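Transcriptional regulator, IclR family (Ruegeria sp. TM1040, PDB 3R4K) probably binds DNA as a dimeric IclR-type transcriptional regulator, with a winged helix-turn-helix domain joined to a GAF-related C-terminal domain that in relatives senses small-molecule effectors. Local coordinates at residues Phe50-Glu55 and Leu62-Leu67; Val77-Ala82 and Thr98-Leu103; Leu140-Tyr145 and Arg208-Ala213; Thr160-Gln165 and Gly190-Glu195. One frame throughout, in Å; residues are numbered along the deposited sequence.

Contact 1 (Phe50-Glu55 and Leu62-Leu67); sequences FVEQVE and LGPQVL
Leu62, last residue of strand 59-62, faces Val51 in an antiparallel, non-hydrogen-bonded pair, CA to CA 4.3 Å, where the wing of the winged helix-turn-helix domain closes onto its base. The two side chains diverge, but Leu62 turns a methyl back to the residue before the other strand, CD2 lying 3.6 Å from Phe50 O. That oxygen is bonded by the next residue: Gly63 N donates to Phe50 O over 2.7 Å, nearly straight at 163°, though the N-H comes from well above the carbonyl plane. Gly63 is fitted tightly here, for a CB built on it would lie only 2.8 Å from Phe50 C. Pro64 then brings its ring across Glu52 at about a right angle, Pro64 CD 3.8 Å from Glu52 OE1. The glutamate extends beyond a CG tucked between its backbone N and carbonyl carbon (chi1 66°), and its other oxygen, OE2, makes salt bridges with Arg61 and with Arg73 of the second subunit. Val66 lays CG1 over one face of the Phe50 ring, 4.2 Å from the centroid, a CH-pi contact; Phe50 also packs on Phe50 of the second subunit. The chemistry is thus mixed: one short backbone bond and an aromatic-aliphatic contact join the wing to the chain leading into the linker helix, while the carboxylate beside them is likely to stay ionised between two arginines and so tie the wing to the dimer partner.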
loop_
_atom_site.group_PDB
_atom_site.type_symbol
_atom_site.label_atom_id
_atom_site.label_comp_id
_atom_site.label_asym_id
_atom_site.label_seq_id
_atom_site.Cartn_x
_atom_site.Cartn_y
_atom_site.Cartn_z
ATOM N N PHE A 50 3.141 6.513 14.641
ATOM C CA PHE A 50 2.997 7.299 13.423
ATOM C C PHE A 50 4.289 7.992 13.070
ATOM O O PHE A 50 4.519 8.219 11.894
ATOM C CB PHE A 50 1.854 8.305 13.574
ATOM C CG PHE A 50 0.519 7.674 13.243
ATOM C CD1 PHE A 50 -0.013 6.660 14.043
ATOM C CD2 PHE A 50 -0.223 8.107 12.148
ATOM C CE1 PHE A 50 -1.235 6.058 13.724
ATOM C CE2 PHE A 50 -1.477 7.545 11.862
ATOM C CZ PHE A 50 -1.958 6.505 12.631
ATOM N N VAL A 51 5.109 8.374 14.067
ATOM C CA VAL A 51 6.413 8.981 13.826
ATOM C C VAL A 51 7.456 8.259 14.700
ATOM O O VAL A 51 7.101 7.566 15.658
ATOM C CB VAL A 51 6.475 10.537 13.996
ATOM C CG1 VAL A 51 5.297 11.238 13.345
ATOM C CG2 VAL A 51 6.632 10.968 15.453
ATOM N N GLU A 52 8.741 8.399 14.354
ATOM C CA GLU A 52 9.812 7.854 15.184
ATOM C C GLU A 52 11.034 8.766 15.119
ATOM O O GLU A 52 11.211 9.496 14.140
ATOM C CB GLU A 52 10.153 6.388 14.859
ATOM C CG GLU A 52 10.744 6.101 13.498
ATOM C CD GLU A 52 11.129 4.647 13.312
ATOM O OE1 GLU A 52 10.497 3.765 13.936
ATOM O OE2 GLU A 52 12.064 4.388 12.523
ATOM N N GLN A 53 11.828 8.768 16.197
ATOM C CA GLN A 53 13.047 9.569 16.282
ATOM C C GLN A 53 14.139 8.836 15.554
ATOM O O GLN A 53 14.248 7.618 15.709
ATOM C CB GLN A 53 13.442 9.833 17.742
ATOM C CG GLN A 53 12.544 10.850 18.451
ATOM C CD GLN A 53 12.952 11.152 19.881
ATOM O OE1 GLN A 53 14.078 10.879 20.315
ATOM N NE2 GLN A 53 12.049 11.769 20.638
ATOM N N VAL A 54 14.922 9.551 14.721
ATOM C CA VAL A 54 16.036 8.945 13.978
ATOM C C VAL A 54 17.269 8.956 14.928
ATOM O O VAL A 54 17.467 9.941 15.643
ATOM C CB VAL A 54 16.279 9.581 12.566
ATOM C CG1 VAL A 54 15.075 10.383 12.088
ATOM C CG2 VAL A 54 17.558 10.414 12.486
ATOM N N GLU A 55 18.037 7.839 14.980
ATOM C CA GLU A 55 19.212 7.627 15.857
ATOM C C GLU A 55 20.041 8.905 16.087
ATOM O O GLU A 55 20.281 9.279 17.240
ATOM C CB GLU A 55 20.130 6.513 15.314
ATOM N N LEU A 62 8.690 9.155 9.509
ATOM C CA LEU A 62 7.419 8.469 9.673
ATOM C C LEU A 62 7.612 7.077 10.301
ATOM O O LEU A 62 8.656 6.451 10.135
ATOM C CB LEU A 62 6.640 8.409 8.358
ATOM C CG LEU A 62 6.033 9.767 7.964
ATOM C CD1 LEU A 62 5.680 9.784 6.570
ATOM C CD2 LEU A 62 4.772 10.091 8.771
ATOM N N GLY A 63 6.642 6.696 11.126
ATOM C CA GLY A 63 6.618 5.458 11.900
ATOM C C GLY A 63 6.011 4.244 11.208
ATOM O O GLY A 63 5.362 4.353 10.164
ATOM N N PRO A 64 6.166 3.049 11.808
ATOM C CA PRO A 64 5.696 1.817 11.125
ATOM C C PRO A 64 4.219 1.482 11.226
ATOM O O PRO A 64 3.749 0.648 10.457
ATOM C CB PRO A 64 6.495 0.719 11.822
ATOM C CG PRO A 64 6.754 1.262 13.204
ATOM C CD PRO A 64 6.928 2.740 13.042
ATOM N N GLN A 65 3.488 2.070 12.180
ATOM C CA GLN A 65 2.065 1.725 12.387
ATOM C C GLN A 65 1.076 2.179 11.273
ATOM O O GLN A 65 -0.056 1.700 11.264
ATOM C CB GLN A 65 1.576 2.162 13.769
ATOM C CG GLN A 65 2.210 1.250 14.833
ATOM C CD GLN A 65 1.428 1.099 16.094
ATOM O OE1 GLN A 65 1.949 1.376 17.179
ATOM N NE2 GLN A 65 0.200 0.573 15.998
ATOM N N VAL A 66 1.520 2.968 10.293
ATOM C CA VAL A 66 0.734 3.394 9.139
ATOM C C VAL A 66 0.647 2.262 8.122
ATOM O O VAL A 66 -0.256 2.267 7.280
ATOM C CB VAL A 66 1.278 4.703 8.474
ATOM C CG1 VAL A 66 1.111 5.905 9.397
ATOM C CG2 VAL A 66 2.733 4.572 8.024
ATOM N N LEU A 67 1.572 1.292 8.199
ATOM C CA LEU A 67 1.624 0.200 7.213
ATOM C C LEU A 67 0.385 -0.710 7.264
ATOM O O LEU A 67 -0.160 -1.062 6.210
ATOM C CB LEU A 67 2.916 -0.618 7.365
ATOM C CG LEU A 67 4.254 0.121 7.127
ATOM C CD1 LEU A 67 5.397 -0.834 7.353
ATOM C CD2 LEU A 67 4.364 0.723 5.720
#

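Contact 2 (Val77-Ala82 and Thr98-Leu103); sequences VPILSA and THLSLL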
loop_
_atom_site.group_PDB
_atom_site.type_symbol
_atom_site.label_atom_id
_atom_site.label_comp_id
_atom_site.label_asym_id
_atom_site.label_seq_id
_atom_site.Cartn_x
_atom_site.Cartn_y
_atom_site.Cartn_z
ATOM N N VAL A 77 -10.931 0.406 -0.254
ATOM C CA VAL A 77 -11.116 1.129 -1.512
ATOM C C VAL A 77 -9.996 0.744 -2.541
ATOM O O VAL A 77 -8.979 1.438 -2.608
ATOM C CB VAL A 77 -11.204 2.678 -1.361
ATOM C CG1 VAL A 77 -11.699 3.315 -2.650
ATOM C CG2 VAL A 77 -12.081 3.106 -0.199
ATOM N N PRO A 78 -10.183 -0.309 -3.381
ATOM C CA PRO A 78 -9.213 -0.561 -4.478
ATOM C C PRO A 78 -9.269 0.596 -5.535
ATOM O O PRO A 78 -10.280 1.293 -5.552
ATOM C CB PRO A 78 -9.683 -1.907 -5.046
ATOM C CG PRO A 78 -10.710 -2.449 -4.051
ATOM C CD PRO A 78 -11.323 -1.245 -3.453
ATOM N N ILE A 79 -8.197 0.864 -6.344
ATOM C CA ILE A 79 -8.128 1.963 -7.363
ATOM C C ILE A 79 -9.380 1.973 -8.302
ATOM O O ILE A 79 -9.898 3.050 -8.624
ATOM C CB ILE A 79 -6.790 1.932 -8.199
ATOM C CG1 ILE A 79 -6.751 3.025 -9.305
ATOM C CG2 ILE A 79 -6.520 0.552 -8.805
ATOM C CD1 ILE A 79 -5.466 3.759 -9.438
ATOM N N LEU A 80 -9.873 0.789 -8.707
ATOM C CA LEU A 80 -11.022 0.728 -9.612
ATOM C C LEU A 80 -12.331 1.127 -8.908
ATOM O O LEU A 80 -13.227 1.673 -9.547
ATOM C CB LEU A 80 -11.142 -0.646 -10.302
ATOM C CG LEU A 80 -9.915 -1.047 -11.200
ATOM C CD1 LEU A 80 -10.057 -2.438 -11.738
ATOM C CD2 LEU A 80 -9.669 -0.072 -12.358
ATOM N N SER A 81 -12.416 0.910 -7.596
ATOM C CA SER A 81 -13.571 1.312 -6.794
ATOM C C SER A 81 -13.574 2.839 -6.621
ATOM O O SER A 81 -14.634 3.463 -6.735
ATOM C CB SER A 81 -13.547 0.604 -5.449
ATOM O OG SER A 81 -14.612 1.017 -4.615
ATOM N N ALA A 82 -12.377 3.439 -6.419
ATOM C CA ALA A 82 -12.188 4.889 -6.307
ATOM C C ALA A 82 -12.477 5.606 -7.649
ATOM O O ALA A 82 -12.908 6.765 -7.657
ATOM C CB ALA A 82 -10.767 5.195 -5.862
ATOM N N THR A 98 -15.270 8.185 -20.604
ATOM C CA THR A 98 -14.051 8.299 -19.808
ATOM C C THR A 98 -13.557 6.897 -19.457
ATOM O O THR A 98 -14.367 5.983 -19.339
ATOM C CB THR A 98 -14.292 9.169 -18.572
ATOM O OG1 THR A 98 -15.348 8.591 -17.811
ATOM C CG2 THR A 98 -14.649 10.608 -18.927
ATOM N N HIS A 99 -12.244 6.715 -19.324
ATOM C CA HIS A 99 -11.711 5.411 -18.955
ATOM C C HIS A 99 -10.386 5.501 -18.214
ATOM O O HIS A 99 -9.585 6.411 -18.439
ATOM C CB HIS A 99 -11.596 4.446 -20.155
ATOM C CG HIS A 99 -10.703 4.888 -21.263
ATOM N ND1 HIS A 99 -9.462 4.297 -21.469
ATOM C CD2 HIS A 99 -10.933 5.791 -22.249
ATOM C CE1 HIS A 99 -8.958 4.892 -22.539
ATOM N NE2 HIS A 99 -9.813 5.797 -23.047
ATOM N N LEU A 100 -10.186 4.551 -17.297
ATOM C CA LEU A 100 -8.971 4.398 -16.519
ATOM C C LEU A 100 -8.240 3.166 -17.017
ATOM O O LEU A 100 -8.814 2.079 -17.104
ATOM C CB LEU A 100 -9.264 4.305 -15.001
ATOM C CG LEU A 100 -8.059 4.044 -14.066
ATOM C CD1 LEU A 100 -7.051 5.216 -14.066
ATOM C CD2 LEU A 100 -8.532 3.663 -12.650
ATOM N N SER A 101 -6.979 3.349 -17.388
ATOM C CA SER A 101 -6.138 2.245 -17.834
ATOM C C SER A 101 -4.985 2.104 -16.850
ATOM O O SER A 101 -4.502 3.110 -16.296
ATOM C CB SER A 101 -5.660 2.447 -19.268
ATOM O OG SER A 101 -4.944 3.660 -19.406
ATOM N N LEU A 102 -4.607 0.848 -16.560
ATOM C CA LEU A 102 -3.546 0.585 -15.590
ATOM C C LEU A 102 -2.454 -0.266 -16.171
ATOM O O LEU A 102 -2.709 -1.136 -17.001
ATOM C CB LEU A 102 -4.093 -0.110 -14.330
ATOM C CG LEU A 102 -5.104 0.636 -13.485
ATOM C CD1 LEU A 102 -5.727 -0.301 -12.461
ATOM C CD2 LEU A 102 -4.478 1.840 -12.793
ATOM N N LEU A 103 -1.231 -0.049 -15.683
ATOM C CA LEU A 103 -0.088 -0.861 -16.068
ATOM C C LEU A 103 -0.239 -2.249 -15.451
ATOM O O LEU A 103 -0.409 -2.375 -14.235
ATOM C CB LEU A 103 1.234 -0.211 -15.644
ATOM C CG LEU A 103 1.779 0.868 -16.571
ATOM C CD1 LEU A 103 2.905 1.612 -15.915
ATOM C CD2 LEU A 103 2.256 0.282 -17.870
#
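Ile79 and Leu80, in the first turn of helix 79-94, rest on Leu100 and Leu102 of strand 97-104 through methyl and methylene groups alone. Pro78, at the N-cap position, starts the turn, its O accepting from Ala82 N. Ile79 divides its branches between the two leucines. With CG1 trans to the backbone N (chi1 177°), that methylene lies 3.8 Å from Leu100 CD2, while CG2 on the other branch comes 3.8 Å from Leu102 CD1; Ile79 and Leu102 run past each other in opposite directions, which also brings Ile79 CD1 to 4.0 Å from Leu102 CD2. Leu80 reaches in with a single methyl, CD2, that touches both leucines: Leu100 CD2 and Leu102 CD1 are each 3.9 Å from Leu80 CD2. Leu100 and Leu102, two residues apart on the strand, both point at the helix, whereas the intervening Ser101 points away and gives a weak bond to Ala213 O. Around this patch, Leu100 also meets Leu242 of helix 225-245, Leu80 touches Ser112 of strand 107-114, and Ile79 touches Leu211 of strand 210-219, which puts the start of helix 79-94 over one face of the central sheet, next to the C-terminal helix.

Contact 3 (Leu140-Tyr145 and Arg208-Ala213); sequences LAVLAY and RAVLGA
In the profilin-like, GAF-related C-terminal domain, the last part of helix 137-143 and the residues after it pack against the start of the sheet strand 210-219, with Ala141, Val142 and Tyr145 meeting Val210, Gly212 and Ala213. The strand opens with a classic beta bulge, in which Leu211 and Gly212 both face Ile203. Backbones come close at Gly212, whose CA is 5.9 Å from Val142 CA. Val142 has CG1 opposite its backbone N (chi1 173°), a setting that turns CG2 to the strand, and this methyl lies 3.6 Å from Gly212 C, against the bare peptide of the bulge. The same CG2 is 4.0 Å from Ala213 CB, and Ala213 CB in turn meets Ala141 CB at 4.2 Å, so two small residues let helix and strand draw near. Nearer the strand's start, Val210 fits against Val142 and Tyr145. Its CG1 nestles against two carbonyl oxygens, 3.4 Å from Tyr145 O and 3.7 Å from Val142 O, while CB touches Tyr145 CB at 4.0 Å. Val142 O is not left to the methyl alone: it accepts from Tyr145 N and from Ser146 OG. Beyond CB the Tyr145 ring leads off from the strand to meet Phe204 edge-to-face, and its OH makes a weak bond to Arg181 O. This part of the chain is therefore held between layers: strand 210-219 lies along one flank, with Pro202 and Phe204 of strand 196-204 extending the surface under Val210 and Tyr145, while Leu143 and Ala144 turn to helices 148-156 and 170-183.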
loop_
_atom_site.group_PDB
_atom_site.type_symbol
_atom_site.label_atom_id
_atom_site.label_comp_id
_atom_site.label_asym_id
_atom_site.label_seq_id
_atom_site.Cartn_x
_atom_site.Cartn_y
_atom_site.Cartn_z
ATOM N N LEU A 140 0.689 7.402 -24.312
ATOM C CA LEU A 140 1.660 8.504 -24.369
ATOM C C LEU A 140 1.820 9.150 -22.992
ATOM O O LEU A 140 2.945 9.476 -22.612
ATOM C CB LEU A 140 1.280 9.554 -25.433
ATOM C CG LEU A 140 1.354 9.084 -26.890
ATOM C CD1 LEU A 140 0.510 9.962 -27.793
ATOM C CD2 LEU A 140 2.794 9.005 -27.392
ATOM N N ALA A 141 0.708 9.310 -22.242
ATOM C CA ALA A 141 0.704 9.867 -20.882
ATOM C C ALA A 141 1.560 8.994 -19.935
ATOM O O ALA A 141 2.321 9.537 -19.146
ATOM C CB ALA A 141 -0.728 9.979 -20.352
ATOM N N VAL A 142 1.453 7.646 -20.055
ATOM C CA VAL A 142 2.177 6.654 -19.244
ATOM C C VAL A 142 3.651 6.614 -19.666
ATOM O O VAL A 142 4.512 6.587 -18.804
ATOM C CB VAL A 142 1.509 5.244 -19.305
ATOM C CG1 VAL A 142 2.356 4.181 -18.608
ATOM C CG2 VAL A 142 0.109 5.269 -18.701
ATOM N N LEU A 143 3.937 6.603 -20.976
ATOM C CA LEU A 143 5.299 6.568 -21.526
ATOM C C LEU A 143 6.098 7.801 -21.112
ATOM O O LEU A 143 7.268 7.690 -20.762
ATOM C CB LEU A 143 5.239 6.483 -23.060
ATOM C CG LEU A 143 6.261 5.581 -23.738
ATOM C CD1 LEU A 143 6.265 4.175 -23.131
ATOM C CD2 LEU A 143 5.995 5.497 -25.221
ATOM N N ALA A 144 5.450 8.970 -21.122
ATOM C CA ALA A 144 6.084 10.238 -20.794
ATOM C C ALA A 144 6.612 10.297 -19.345
ATOM O O ALA A 144 7.535 11.067 -19.065
ATOM C CB ALA A 144 5.109 11.371 -21.028
ATOM N N TYR A 145 6.056 9.471 -18.443
ATOM C CA TYR A 145 6.471 9.456 -17.044
ATOM C C TYR A 145 7.025 8.098 -16.611
ATOM O O TYR A 145 7.145 7.823 -15.411
ATOM C CB TYR A 145 5.308 9.909 -16.163
ATOM C CG TYR A 145 5.008 11.375 -16.377
ATOM C CD1 TYR A 145 5.796 12.354 -15.791
ATOM C CD2 TYR A 145 3.994 11.784 -17.241
ATOM C CE1 TYR A 145 5.544 13.704 -15.997
ATOM C CE2 TYR A 145 3.733 13.136 -17.458
ATOM C CZ TYR A 145 4.506 14.093 -16.823
ATOM O OH TYR A 145 4.243 15.425 -16.990
ATOM N N ARG A 208 5.141 7.773 -6.144
ATOM C CA ARG A 208 5.387 8.788 -7.191
ATOM C C ARG A 208 5.619 8.173 -8.588
ATOM O O ARG A 208 5.908 8.917 -9.530
ATOM C CB ARG A 208 6.557 9.725 -6.854
ATOM C CG ARG A 208 6.315 10.597 -5.656
ATOM C CD ARG A 208 7.064 11.903 -5.754
ATOM N NE ARG A 208 8.511 11.734 -5.622
ATOM C CZ ARG A 208 9.361 12.746 -5.498
ATOM N NH1 ARG A 208 8.914 13.998 -5.469
ATOM N NH2 ARG A 208 10.666 12.514 -5.371
ATOM N N ALA A 209 5.486 6.842 -8.732
ATOM C CA ALA A 209 5.641 6.190 -10.038
ATOM C C ALA A 209 4.318 6.221 -10.775
ATOM O O ALA A 209 3.250 6.174 -10.139
ATOM C CB ALA A 209 6.114 4.755 -9.868
ATOM N N VAL A 210 4.382 6.310 -12.113
ATOM C CA VAL A 210 3.200 6.319 -12.970
ATOM C C VAL A 210 2.521 4.917 -12.873
ATOM O O VAL A 210 3.217 3.903 -13.001
ATOM C CB VAL A 210 3.556 6.778 -14.427
ATOM C CG1 VAL A 210 4.454 5.786 -15.159
ATOM C CG2 VAL A 210 2.309 7.104 -15.247
ATOM N N LEU A 211 1.197 4.883 -12.544
ATOM C CA LEU A 211 0.359 3.669 -12.408
ATOM C C LEU A 211 -0.413 3.329 -13.673
ATOM O O LEU A 211 -0.735 2.162 -13.939
ATOM C CB LEU A 211 -0.727 3.856 -11.316
ATOM C CG LEU A 211 -0.380 3.825 -9.874
ATOM C CD1 LEU A 211 -1.631 3.730 -9.088
ATOM C CD2 LEU A 211 0.500 2.639 -9.533
ATOM N N GLY A 212 -0.845 4.386 -14.332
ATOM C CA GLY A 212 -1.695 4.320 -15.498
ATOM C C GLY A 212 -2.120 5.700 -15.932
ATOM O O GLY A 212 -1.384 6.681 -15.729
ATOM N N ALA A 213 -3.302 5.781 -16.549
ATOM C CA ALA A 213 -3.809 7.036 -17.089
ATOM C C ALA A 213 -5.315 7.098 -17.069
ATOM O O ALA A 213 -5.992 6.078 -17.256
ATOM C CB ALA A 213 -3.317 7.234 -18.522
#

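Contact 4 (Thr160-Gln165 and Gly190-Glu195); sequences TARTPQ and GGFEAE
Arg162 and Phe192 make a flat stack: the guanidinium lies on one face of the ring with planes 2° apart, Arg162 CZ 3.7 Å from the ring centroid, a cation-pi contact. The arginine side chain bends at chi3 to lie down over the ring. Hydrogen bonds use the guanidinium edge instead. Arg162 NE donates to Phe192 O at 2.8 Å, and Arg162 NH2 forms a salt bridge with Glu193 OE2 at 3.1 Å. Both acceptors lie near the guanidinium plane, but Glu193 OE2 is met from above its carboxylate, the two planes 76° apart. A second set involves Thr163, whose OG1 donates in the carbonyl plane to Gly190 O, modelled at a rather short 2.5 Å, and accepts from Gln165 N, an ST turn. Thr163 CG2 packs 3.5 Å from Phe192 O. A water takes Glu195 N at 2.9 Å, donates to Glu195 OE2, and makes a weak bond to Gln165 OE1. A serine in place of Phe192 would probably leave one guanidinium face without its aromatic support and free Arg162 to swing off its edge bonds. Face and edge together fix the arginine's rotation, and its charge is probably offset partly by Glu193; a stack, a salt bridge and two side-chain-to-carbonyl bonds thus join two irregular loops.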
loop_
_atom_site.group_PDB
_atom_site.type_symbol
_atom_site.label_atom_id
_atom_site.label_comp_id
_atom_site.label_asym_id
_atom_site.label_seq_id
_atom_site.Cartn_x
_atom_site.Cartn_y
_atom_site.Cartn_z
ATOM N N THR A 160 3.468 -1.009 -34.343
ATOM C CA THR A 160 2.355 -1.436 -35.190
ATOM C C THR A 160 1.439 -0.266 -35.516
ATOM O O THR A 160 1.085 0.508 -34.624
ATOM C CB THR A 160 1.542 -2.565 -34.520
ATOM O OG1 THR A 160 2.386 -3.368 -33.695
ATOM C CG2 THR A 160 0.804 -3.440 -35.532
ATOM N N ALA A 161 1.035 -0.157 -36.790
ATOM C CA ALA A 161 0.095 0.865 -37.236
ATOM C C ALA A 161 -1.301 0.250 -37.270
ATOM O O ALA A 161 -1.639 -0.486 -38.200
ATOM C CB ALA A 161 0.495 1.419 -38.596
ATOM N N ARG A 162 -2.078 0.489 -36.197
ATOM C CA ARG A 162 -3.441 -0.022 -36.034
ATOM C C ARG A 162 -4.372 0.631 -37.059
ATOM O O ARG A 162 -5.248 -0.035 -37.618
ATOM C CB ARG A 162 -3.927 0.240 -34.602
ATOM C CG ARG A 162 -4.999 -0.713 -34.132
ATOM C CD ARG A 162 -5.222 -0.511 -32.655
ATOM N NE ARG A 162 -6.638 -0.622 -32.302
ATOM C CZ ARG A 162 -7.172 -1.659 -31.671
ATOM N NH1 ARG A 162 -6.411 -2.678 -31.292
ATOM N NH2 ARG A 162 -8.467 -1.680 -31.398
ATOM N N THR A 163 -4.166 1.939 -37.292
ATOM C CA THR A 163 -4.909 2.769 -38.240
ATOM C C THR A 163 -3.897 3.479 -39.170
ATOM O O THR A 163 -2.712 3.541 -38.817
ATOM C CB THR A 163 -5.814 3.794 -37.487
ATOM O OG1 THR A 163 -5.025 4.886 -37.023
ATOM C CG2 THR A 163 -6.631 3.178 -36.342
ATOM N N PRO A 164 -4.311 4.087 -40.314
ATOM C CA PRO A 164 -3.328 4.817 -41.147
ATOM C C PRO A 164 -2.785 6.098 -40.475
ATOM O O PRO A 164 -1.828 6.683 -40.971
ATOM C CB PRO A 164 -4.121 5.162 -42.419
ATOM C CG PRO A 164 -5.363 4.344 -42.361
ATOM C CD PRO A 164 -5.658 4.145 -40.916
ATOM N N GLN A 165 -3.396 6.531 -39.350
ATOM C CA GLN A 165 -3.027 7.743 -38.604
ATOM C C GLN A 165 -2.040 7.450 -37.455
ATOM O O GLN A 165 -1.515 8.404 -36.878
ATOM C CB GLN A 165 -4.280 8.450 -38.025
ATOM C CG GLN A 165 -5.263 9.060 -39.025
ATOM C CD GLN A 165 -5.746 8.139 -40.114
ATOM O OE1 GLN A 165 -6.517 7.199 -39.879
ATOM N NE2 GLN A 165 -5.247 8.354 -41.323
ATOM N N GLY A 190 -7.104 9.529 -33.636
ATOM C CA GLY A 190 -7.226 8.319 -34.439
ATOM C C GLY A 190 -6.020 7.419 -34.629
ATOM O O GLY A 190 -5.871 6.840 -35.709
ATOM N N GLY A 191 -5.193 7.266 -33.585
ATOM C CA GLY A 191 -4.011 6.401 -33.593
ATOM C C GLY A 191 -4.310 4.962 -33.201
ATOM O O GLY A 191 -3.566 4.048 -33.564
ATOM N N PHE A 192 -5.396 4.758 -32.425
ATOM C CA PHE A 192 -5.878 3.453 -31.955
ATOM C C PHE A 192 -7.164 3.072 -32.706
ATOM O O PHE A 192 -7.322 1.938 -33.169
ATOM C CB PHE A 192 -6.131 3.502 -30.442
ATOM C CG PHE A 192 -6.361 2.171 -29.763
ATOM C CD1 PHE A 192 -5.301 1.288 -29.541
ATOM C CD2 PHE A 192 -7.625 1.825 -29.287
ATOM C CE1 PHE A 192 -5.508 0.067 -28.895
ATOM C CE2 PHE A 192 -7.833 0.608 -28.625
ATOM C CZ PHE A 192 -6.774 -0.266 -28.438
ATOM N N GLU A 193 -8.074 4.041 -32.827
ATOM C CA GLU A 193 -9.346 3.912 -33.525
ATOM C C GLU A 193 -9.542 5.159 -34.364
ATOM O O GLU A 193 -9.382 6.275 -33.844
ATOM C CB GLU A 193 -10.513 3.725 -32.530
ATOM C CG GLU A 193 -10.479 2.440 -31.711
ATOM C CD GLU A 193 -11.014 1.171 -32.350
ATOM O OE1 GLU A 193 -11.464 1.212 -33.520
ATOM O OE2 GLU A 193 -11.004 0.129 -31.655
ATOM N N ALA A 194 -9.871 4.977 -35.664
ATOM C CA ALA A 194 -10.109 6.111 -36.556
ATOM C C ALA A 194 -11.333 6.931 -36.092
ATOM O O ALA A 194 -12.333 6.357 -35.622
ATOM C CB ALA A 194 -10.297 5.641 -37.989
ATOM N N GLU A 195 -11.221 8.276 -36.193
ATOM C CA GLU A 195 -12.245 9.281 -35.847
ATOM C C GLU A 195 -12.541 9.336 -34.322
ATOM O O GLU A 195 -13.634 9.750 -33.894
ATOM C CB GLU A 195 -13.548 9.100 -36.669
ATOM C CG GLU A 195 -13.373 9.005 -38.189
ATOM C CD GLU A 195 -12.382 9.946 -38.858
ATOM O OE1 GLU A 195 -12.686 11.157 -38.973
ATOM O OE2 GLU A 195 -11.309 9.462 -39.288
HETATM O O HOH W 1 -8.905 8.645 -37.940
#

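How the contacts relate
Contact 1 stands apart in the probable DNA-binding part, about 30 Å centre to centre from contacts 2 and 3 and about 50 Å from contact 4, which lies beyond the chain's centre. It is joined to contact 2 by sequence, helix 66-76 being followed directly by helix 79-94. Contacts 2 and 3 touch, their strands being neighbours in one sheet: Leu103 N lies 2.9 Å from Leu211 O, a probable hydrogen bond. Contact 4 is nested within the chain loop that contact 3 closes; their nearest atoms are about 8 Å apart. A bound 1,2-ethanediol, probably from crystallisation, lies about 4 Å from the Pro64 side chain in contact 1.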